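Local structure of putative peptide ABC-transport system periplasmic peptide-binding protein (Campylobacter jejuni, 4OEV) at residues Leu32-Phe40 with Pro48-Ile56; Phe333-Arg344 with Tyr374-Gly383. The protein binds nickel(II), here together with oxalate, outside the cytoplasmic membrane and probably hands it to an ABC-type importer. All coordinates share one frame; numbering follows the deposited sequence.

Contact 1: Leu32-Phe40 with Pro48-Ile56; sequences LVFSGLTRF and PDLAKSWDI
Arg39 and Asp49 cross at about a right angle, the guanidinium and carboxylate planes standing 88° apart, and their charged ends do not meet. The extended arginine chain instead runs past Asp49 CB and CG and turns NE onto the backbone carbonyl of Pro48, with Arg39 NE 2.9 Å from Pro48 O and tilted from the carbonyl plane; a water spans Arg39 NH1 and the same oxygen. Asp49 swings its CG away from its own backbone N (chi1 -168°), which lays the carboxylate beside Gly36. There OD2 takes a bond from a water that also accepts from Gly36 N and donates to Thr38 O, while OD1 is bound by Tyr183. Between these side chains the arrangement is the base of a beta hairpin: strands 38-40 and 46-48 pair antiparallel, with Thr38 and Pro48 a non-hydrogen-bonded pair, before the chain turns off into strand 51-56. At that turn Leu37 O grips two amides, Asp49 N from above the carbonyl plane and Ala51 N on an in-plane lone pair at 3.1 Å. Gly36 O receives Leu50 N. Leu37 crosses Leu50 almost perpendicularly, Leu37 CD2 lying 3.8 Å from Leu50 CB, and Leu37 CB meets the methyl of Ala51. Farther along, Thr38 points CG2 over the six-membered ring of Trp54, a CH-pi contact 4.3 Å from the centroid, while Thr38 OG1 bonds to Leu130 O.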
# COMPACT_ATOMS: atom_id res chain seq x y z
N LEU A 32 9.21 -9.06 9.08
CA LEU A 32 9.54 -9.94 10.23
C LEU A 32 10.96 -10.51 10.05
O LEU A 32 11.78 -10.52 10.99
CB LEU A 32 8.55 -11.09 10.33
CG LEU A 32 7.09 -10.65 10.46
CD1 LEU A 32 6.17 -11.84 10.43
CD2 LEU A 32 6.92 -9.88 11.77
N VAL A 33 11.24 -10.97 8.84
CA VAL A 33 12.52 -11.61 8.53
C VAL A 33 13.64 -10.60 8.25
O VAL A 33 14.82 -10.83 8.58
CB VAL A 33 12.32 -12.56 7.32
CG1 VAL A 33 13.61 -13.24 6.90
CG2 VAL A 33 11.23 -13.59 7.64
N PHE A 34 13.28 -9.47 7.64
CA PHE A 34 14.32 -8.52 7.21
C PHE A 34 14.25 -7.22 7.99
O PHE A 34 13.22 -6.92 8.63
CB PHE A 34 14.18 -8.22 5.72
CG PHE A 34 14.34 -9.44 4.87
CD1 PHE A 34 15.60 -9.79 4.39
CD2 PHE A 34 13.26 -10.24 4.57
CE1 PHE A 34 15.76 -10.93 3.61
CE2 PHE A 34 13.40 -11.38 3.79
CZ PHE A 34 14.66 -11.72 3.29
N SER A 35 15.35 -6.48 7.98
CA SER A 35 15.32 -5.13 8.51
C SER A 35 16.17 -4.27 7.62
O SER A 35 17.09 -4.77 6.96
CB SER A 35 15.81 -5.09 9.96
OG SER A 35 17.14 -5.56 10.01
N GLY A 36 15.88 -2.96 7.65
CA GLY A 36 16.50 -2.01 6.76
C GLY A 36 17.44 -1.09 7.50
O GLY A 36 17.65 -1.24 8.72
N LEU A 37 18.04 -0.16 6.76
CA LEU A 37 18.93 0.83 7.33
C LEU A 37 18.20 1.78 8.24
O LEU A 37 18.78 2.29 9.21
CB LEU A 37 19.64 1.63 6.23
CG LEU A 37 20.47 0.77 5.30
CD1 LEU A 37 21.22 1.65 4.26
CD2 LEU A 37 21.46 -0.07 6.15
N THR A 38 16.94 2.06 7.91
CA THR A 38 16.13 2.94 8.72
C THR A 38 14.83 2.25 9.13
O THR A 38 14.47 1.19 8.60
CB THR A 38 15.80 4.25 7.97
OG1 THR A 38 15.04 3.96 6.80
CG2 THR A 38 17.08 4.98 7.53
N ARG A 39 14.13 2.86 10.07
CA ARG A 39 12.84 2.32 10.55
C ARG A 39 11.98 3.48 11.03
O ARG A 39 12.45 4.62 11.04
CB ARG A 39 13.08 1.30 11.67
CG ARG A 39 13.56 1.97 12.97
CD ARG A 39 13.91 0.98 14.03
NE ARG A 39 14.69 1.66 15.06
CZ ARG A 39 14.18 2.31 16.11
NH1 ARG A 39 15.01 2.91 16.97
NH2 ARG A 39 12.86 2.32 16.34
N PHE A 40 10.72 3.23 11.40
CA PHE A 40 9.84 4.27 11.89
C PHE A 40 9.24 3.89 13.24
O PHE A 40 8.89 2.72 13.42
CB PHE A 40 8.71 4.55 10.89
CG PHE A 40 9.21 4.74 9.49
CD1 PHE A 40 9.68 5.98 9.09
CD2 PHE A 40 9.24 3.67 8.60
CE1 PHE A 40 10.19 6.16 7.79
CE2 PHE A 40 9.74 3.84 7.31
CZ PHE A 40 10.22 5.09 6.91
N PRO A 48 17.22 5.41 13.26
CA PRO A 48 18.27 4.48 12.80
C PRO A 48 17.86 3.03 13.02
O PRO A 48 17.17 2.72 14.02
CB PRO A 48 19.47 4.85 13.67
CG PRO A 48 19.19 6.20 14.19
CD PRO A 48 17.71 6.37 14.25
N ASP A 49 18.25 2.15 12.10
CA ASP A 49 18.02 0.74 12.33
C ASP A 49 19.32 -0.01 12.05
O ASP A 49 20.18 -0.04 12.91
CB ASP A 49 16.86 0.18 11.48
CG ASP A 49 16.45 -1.21 11.96
OD1 ASP A 49 17.25 -1.76 12.78
OD2 ASP A 49 15.40 -1.76 11.53
N LEU A 50 19.51 -0.56 10.86
CA LEU A 50 20.80 -1.20 10.60
C LEU A 50 21.87 -0.14 10.46
O LEU A 50 23.07 -0.40 10.73
CB LEU A 50 20.77 -2.07 9.35
CG LEU A 50 20.01 -3.40 9.45
CD1 LEU A 50 20.00 -4.09 8.07
CD2 LEU A 50 20.60 -4.31 10.53
N ALA A 51 21.47 1.06 10.08
CA ALA A 51 22.43 2.17 10.00
C ALA A 51 22.40 2.99 11.29
O ALA A 51 21.31 3.34 11.76
CB ALA A 51 22.14 3.04 8.79
N LYS A 52 23.58 3.27 11.88
CA LYS A 52 23.67 4.09 13.09
C LYS A 52 23.41 5.59 12.85
O LYS A 52 22.79 6.26 13.68
CB LYS A 52 25.10 3.97 13.75
CG LYS A 52 25.51 2.57 14.22
CD LYS A 52 26.94 2.52 14.87
CE LYS A 52 27.10 1.25 15.77
NZ LYS A 52 28.31 1.17 16.66
N SER A 53 23.92 6.13 11.73
CA SER A 53 23.70 7.53 11.35
C SER A 53 24.03 7.77 9.88
O SER A 53 24.47 6.87 9.17
CB SER A 53 24.52 8.49 12.19
OG SER A 53 25.88 8.52 11.76
N TRP A 54 23.79 9.01 9.45
CA TRP A 54 23.98 9.41 8.06
C TRP A 54 24.06 10.93 7.91
O TRP A 54 23.44 11.68 8.67
CB TRP A 54 22.83 8.83 7.19
CG TRP A 54 21.45 9.14 7.69
CD1 TRP A 54 20.69 10.25 7.41
CD2 TRP A 54 20.66 8.35 8.60
NE1 TRP A 54 19.48 10.17 8.06
CE2 TRP A 54 19.45 9.02 8.81
CE3 TRP A 54 20.87 7.12 9.23
CZ2 TRP A 54 18.46 8.51 9.63
CZ3 TRP A 54 19.89 6.63 10.06
CH2 TRP A 54 18.71 7.32 10.26
N ASP A 55 24.83 11.37 6.91
CA ASP A 55 24.95 12.77 6.51
C ASP A 55 24.64 12.94 5.03
O ASP A 55 25.18 12.20 4.20
CB ASP A 55 26.38 13.28 6.82
CG ASP A 55 26.77 13.10 8.30
OD1 ASP A 55 26.30 13.91 9.14
OD2 ASP A 55 27.44 12.11 8.64
N ILE A 56 23.87 13.97 4.69
CA ILE A 56 23.53 14.29 3.30
C ILE A 56 24.12 15.62 2.88
O ILE A 56 24.05 16.61 3.63
CB ILE A 56 22.03 14.36 3.10
CG1 ILE A 56 21.36 13.13 3.73
CG2 ILE A 56 21.72 14.51 1.63
CD1 ILE A 56 19.89 13.04 3.51
O HOH W 1 13.98 -1.86 9.09
O HOH W 2 17.85 2.37 17.04

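Contact 2: Phe333-Arg344 with Tyr374-Gly383; sequences FEIWAMSNDPLR and YSKVDSFLIG. With OXL (oxalate ion), chain D.
Trp336 lies with one face against Val377, whose CG1 sits 3.5 Å from the centroid of the five-membered ring and only 9° off its normal, a close CH-pi contact in the tightly packed part. Trp336 NE1 donates to Glu334 OE2 in the plane of the indole, which helps fix the rotation of the ring, while the carboxylate is met from above its own plane. The wetter side is confined to the polar groups of Glu334 and Asp378: a water joins Glu334 OE2 to Asp378 N, and the two carboxylates come within 4.3 Å (OE2 to OD2), a closeness that might raise the pKa of one of them. Asp378 OD2 nevertheless has a firm partner, accepting Glu334 N through its anti lone pair. Next to it Ser379 OG, set between its backbone N and carbonyl carbon (chi1 66°), donates to Glu334 O at 2.8 Å.

Strands 333-338 and 379-383 run roughly parallel, 29° apart, and are joined by a single bridge at Trp336 and Phe380; strand 329-338, helix 342-357 and the parallel strand 361-367 form a beta-alpha-beta unit, and a loop then leads to strand 379-384.

The buried end closes round oxalate, in the pocket of this nickel-binding protein. Tyr374 and Phe380 rest face against face, and the methyl of Met338 reaches the edge of the Phe380 ring. Met338 SD lies over the centre of the Arg344 guanidinium, 3.6 Å above its plane. Within that plane Arg344 NH2 bonds both Leu381 O and oxalate O1, the latter at 2.7 Å, while NH1 reaches oxalate O3. Asp341, the N-cap of the helix and a second-shell residue, makes a salt bridge to Arg344 NE that helps hold the first-shell guanidinium against oxalate, and Gly383 N adds a weak bond to O1.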
# COMPACT_ATOMS: atom_id res chain seq x y z
N PHE A 333 -21.21 -0.03 -18.26
CA PHE A 333 -19.89 -0.61 -18.02
C PHE A 333 -19.92 -1.47 -16.76
O PHE A 333 -20.91 -1.46 -16.02
CB PHE A 333 -18.81 0.49 -17.92
CG PHE A 333 -19.07 1.50 -16.84
CD1 PHE A 333 -18.59 1.29 -15.57
CD2 PHE A 333 -19.83 2.64 -17.09
CE1 PHE A 333 -18.85 2.21 -14.56
CE2 PHE A 333 -20.10 3.58 -16.09
CZ PHE A 333 -19.62 3.36 -14.81
N GLU A 334 -18.87 -2.26 -16.53
CA GLU A 334 -18.88 -3.12 -15.35
C GLU A 334 -18.12 -2.51 -14.20
O GLU A 334 -17.14 -1.79 -14.42
CB GLU A 334 -18.30 -4.48 -15.67
CG GLU A 334 -19.10 -5.22 -16.70
CD GLU A 334 -18.42 -6.48 -17.16
OE1 GLU A 334 -19.15 -7.31 -17.73
OE2 GLU A 334 -17.17 -6.62 -16.96
N ILE A 335 -18.57 -2.78 -12.98
CA ILE A 335 -17.84 -2.36 -11.78
C ILE A 335 -17.40 -3.61 -11.04
O ILE A 335 -18.25 -4.38 -10.58
CB ILE A 335 -18.72 -1.49 -10.86
CG1 ILE A 335 -19.24 -0.26 -11.60
CG2 ILE A 335 -17.97 -1.09 -9.62
CD1 ILE A 335 -20.48 0.37 -10.89
N TRP A 336 -16.09 -3.85 -10.92
CA TRP A 336 -15.60 -5.07 -10.30
C TRP A 336 -15.15 -4.84 -8.85
O TRP A 336 -14.51 -3.83 -8.55
CB TRP A 336 -14.45 -5.65 -11.13
CG TRP A 336 -14.91 -6.33 -12.42
CD1 TRP A 336 -15.55 -5.74 -13.49
CD2 TRP A 336 -14.74 -7.71 -12.76
NE1 TRP A 336 -15.81 -6.68 -14.47
CE2 TRP A 336 -15.32 -7.89 -14.05
CE3 TRP A 336 -14.18 -8.81 -12.10
CZ2 TRP A 336 -15.33 -9.13 -14.68
CZ3 TRP A 336 -14.21 -10.05 -12.74
CH2 TRP A 336 -14.77 -10.19 -14.02
N ALA A 337 -15.47 -5.78 -7.96
CA ALA A 337 -15.07 -5.65 -6.55
C ALA A 337 -14.51 -6.97 -6.08
O ALA A 337 -14.98 -8.04 -6.51
CB ALA A 337 -16.27 -5.22 -5.63
N MET A 338 -13.52 -6.90 -5.19
CA MET A 338 -13.05 -8.08 -4.47
C MET A 338 -14.18 -8.66 -3.62
O MET A 338 -14.61 -8.01 -2.68
CB MET A 338 -11.88 -7.71 -3.57
CG MET A 338 -10.66 -7.12 -4.29
SD MET A 338 -9.49 -6.68 -3.02
CE MET A 338 -8.06 -6.08 -3.95
N SER A 339 -14.66 -9.87 -3.94
CA SER A 339 -15.83 -10.44 -3.27
C SER A 339 -15.57 -10.83 -1.82
O SER A 339 -16.51 -10.98 -1.05
CB SER A 339 -16.38 -11.64 -4.06
OG SER A 339 -15.41 -12.66 -4.17
N ASN A 340 -14.29 -11.01 -1.47
CA ASN A 340 -13.89 -11.33 -0.09
C ASN A 340 -13.81 -10.08 0.78
O ASN A 340 -13.52 -10.16 1.99
CB ASN A 340 -12.54 -12.04 -0.09
CG ASN A 340 -11.48 -11.24 -0.85
OD1 ASN A 340 -11.60 -11.02 -2.04
ND2 ASN A 340 -10.46 -10.78 -0.16
N ASP A 341 -14.00 -8.91 0.17
CA ASP A 341 -13.98 -7.64 0.94
C ASP A 341 -15.38 -7.00 0.98
O ASP A 341 -15.82 -6.39 -0.03
CB ASP A 341 -12.97 -6.69 0.34
CG ASP A 341 -12.74 -5.44 1.21
OD1 ASP A 341 -13.65 -5.06 1.98
OD2 ASP A 341 -11.62 -4.86 1.10
N PRO A 342 -16.05 -7.08 2.15
CA PRO A 342 -17.45 -6.67 2.21
C PRO A 342 -17.58 -5.18 1.98
O PRO A 342 -18.62 -4.77 1.44
CB PRO A 342 -17.91 -7.06 3.62
CG PRO A 342 -16.62 -7.02 4.48
CD PRO A 342 -15.53 -7.50 3.47
N LEU A 343 -16.55 -4.41 2.33
CA LEU A 343 -16.59 -2.97 2.16
C LEU A 343 -16.63 -2.61 0.68
O LEU A 343 -17.44 -1.77 0.24
CB LEU A 343 -15.40 -2.32 2.85
CG LEU A 343 -15.33 -0.81 2.67
CD1 LEU A 343 -16.66 -0.20 3.10
CD2 LEU A 343 -14.24 -0.26 3.54
N ARG A 344 -15.81 -3.29 -0.09
CA ARG A 344 -15.73 -3.01 -1.53
C ARG A 344 -16.98 -3.49 -2.25
O ARG A 344 -17.47 -2.80 -3.16
CB ARG A 344 -14.47 -3.64 -2.14
CG ARG A 344 -13.22 -3.31 -1.36
CD ARG A 344 -11.99 -3.54 -2.22
NE ARG A 344 -10.71 -3.59 -1.51
CZ ARG A 344 -9.53 -3.22 -2.04
NH1 ARG A 344 -8.39 -3.34 -1.35
NH2 ARG A 344 -9.49 -2.68 -3.26
N TYR A 374 -6.94 -7.06 -12.53
CA TYR A 374 -7.57 -5.80 -12.18
C TYR A 374 -7.40 -4.71 -13.25
O TYR A 374 -8.12 -3.72 -13.22
CB TYR A 374 -7.02 -5.27 -10.86
CG TYR A 374 -7.10 -6.23 -9.67
CD1 TYR A 374 -6.22 -6.09 -8.59
CD2 TYR A 374 -8.03 -7.27 -9.64
CE1 TYR A 374 -6.26 -6.98 -7.51
CE2 TYR A 374 -8.07 -8.14 -8.59
CZ TYR A 374 -7.19 -7.99 -7.50
OH TYR A 374 -7.25 -8.89 -6.43
N SER A 375 -6.42 -4.87 -14.14
CA SER A 375 -6.14 -3.86 -15.15
C SER A 375 -6.93 -4.17 -16.43
O SER A 375 -6.77 -3.46 -17.42
CB SER A 375 -4.62 -3.80 -15.49
OG SER A 375 -4.24 -4.93 -16.24
N LYS A 376 -7.72 -5.25 -16.43
CA LYS A 376 -8.46 -5.63 -17.64
C LYS A 376 -9.99 -5.51 -17.48
O LYS A 376 -10.73 -6.07 -18.29
CB LYS A 376 -8.14 -7.06 -18.07
CG LYS A 376 -6.67 -7.35 -18.33
CD LYS A 376 -6.23 -6.88 -19.69
CE LYS A 376 -4.79 -7.35 -19.99
NZ LYS A 376 -4.69 -8.82 -20.35
N VAL A 377 -10.43 -4.78 -16.44
CA VAL A 377 -11.88 -4.58 -16.19
C VAL A 377 -12.25 -3.12 -16.40
O VAL A 377 -11.39 -2.25 -16.30
CB VAL A 377 -12.26 -5.00 -14.75
CG1 VAL A 377 -11.99 -6.48 -14.57
CG2 VAL A 377 -11.49 -4.19 -13.74
N ASP A 378 -13.53 -2.84 -16.71
CA ASP A 378 -13.92 -1.47 -17.02
C ASP A 378 -13.66 -0.52 -15.88
O ASP A 378 -13.31 0.64 -16.08
CB ASP A 378 -15.44 -1.34 -17.38
CG ASP A 378 -15.88 -2.22 -18.57
OD1 ASP A 378 -15.07 -2.46 -19.51
OD2 ASP A 378 -17.07 -2.68 -18.57
N SER A 379 -13.96 -0.99 -14.67
CA SER A 379 -13.68 -0.21 -13.49
C SER A 379 -13.54 -1.17 -12.30
O SER A 379 -13.99 -2.35 -12.37
CB SER A 379 -14.75 0.84 -13.25
OG SER A 379 -16.03 0.28 -12.94
N PHE A 380 -12.92 -0.69 -11.25
CA PHE A 380 -12.47 -1.56 -10.16
C PHE A 380 -12.49 -0.79 -8.85
O PHE A 380 -12.04 0.35 -8.81
CB PHE A 380 -11.02 -2.08 -10.48
CG PHE A 380 -10.45 -3.00 -9.43
CD1 PHE A 380 -10.89 -4.32 -9.35
CD2 PHE A 380 -9.47 -2.55 -8.55
CE1 PHE A 380 -10.35 -5.17 -8.38
CE2 PHE A 380 -8.92 -3.41 -7.58
CZ PHE A 380 -9.38 -4.71 -7.48
N LEU A 381 -13.04 -1.40 -7.78
CA LEU A 381 -13.11 -0.76 -6.48
C LEU A 381 -11.71 -0.94 -5.85
O LEU A 381 -11.47 -1.95 -5.22
CB LEU A 381 -14.19 -1.40 -5.59
CG LEU A 381 -14.87 -0.43 -4.61
CD1 LEU A 381 -13.86 0.25 -3.72
CD2 LEU A 381 -15.63 0.64 -5.36
N ILE A 382 -10.86 0.05 -6.06
CA ILE A 382 -9.39 -0.00 -5.83
C ILE A 382 -9.02 0.68 -4.50
O ILE A 382 -9.86 1.35 -3.90
CB ILE A 382 -8.66 0.72 -7.00
CG1 ILE A 382 -7.16 0.31 -7.11
CG2 ILE A 382 -8.72 2.28 -6.76
CD1 ILE A 382 -6.56 0.70 -8.46
N GLY A 383 -7.77 0.51 -4.01
CA GLY A 383 -7.40 1.20 -2.80
C GLY A 383 -5.84 1.37 -2.89
O GLY A 383 -5.22 0.55 -3.57
C1 OXL D . -6.12 -2.70 -4.15
C2 OXL D . -4.77 -2.70 -4.87
O1 OXL D . -7.22 -2.24 -4.67
O2 OXL D . -4.81 -2.77 -6.11
O3 OXL D . -6.12 -3.23 -3.02
O4 OXL D . -3.66 -2.78 -4.23
O HOH W 3 -14.93 -5.49 -17.72

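In the fold
The two contacts lie on opposite sides of the chain's centre, their centres about 37 Å apart and their nearest atoms about 19 Å apart, and they follow one another along the sequence. Contact 2 supplies five residues of the oxalate pocket, Met338, Arg344, Phe380, Ile382 and Gly383; Trp384 and the nickel ligands His26, His480 and His481 complete it, and the Arg344 side chain is about 4 Å from the metal. Contact 1 is packing in another part of the fold, joining a short hairpin to the edge strand of the sheet 51-56, 62-67, 117-122 and 107-114. Ser35 lies about 7 Å, between side chains, from Asn31, which binds magnesium in a structure of this protein but not in this chain.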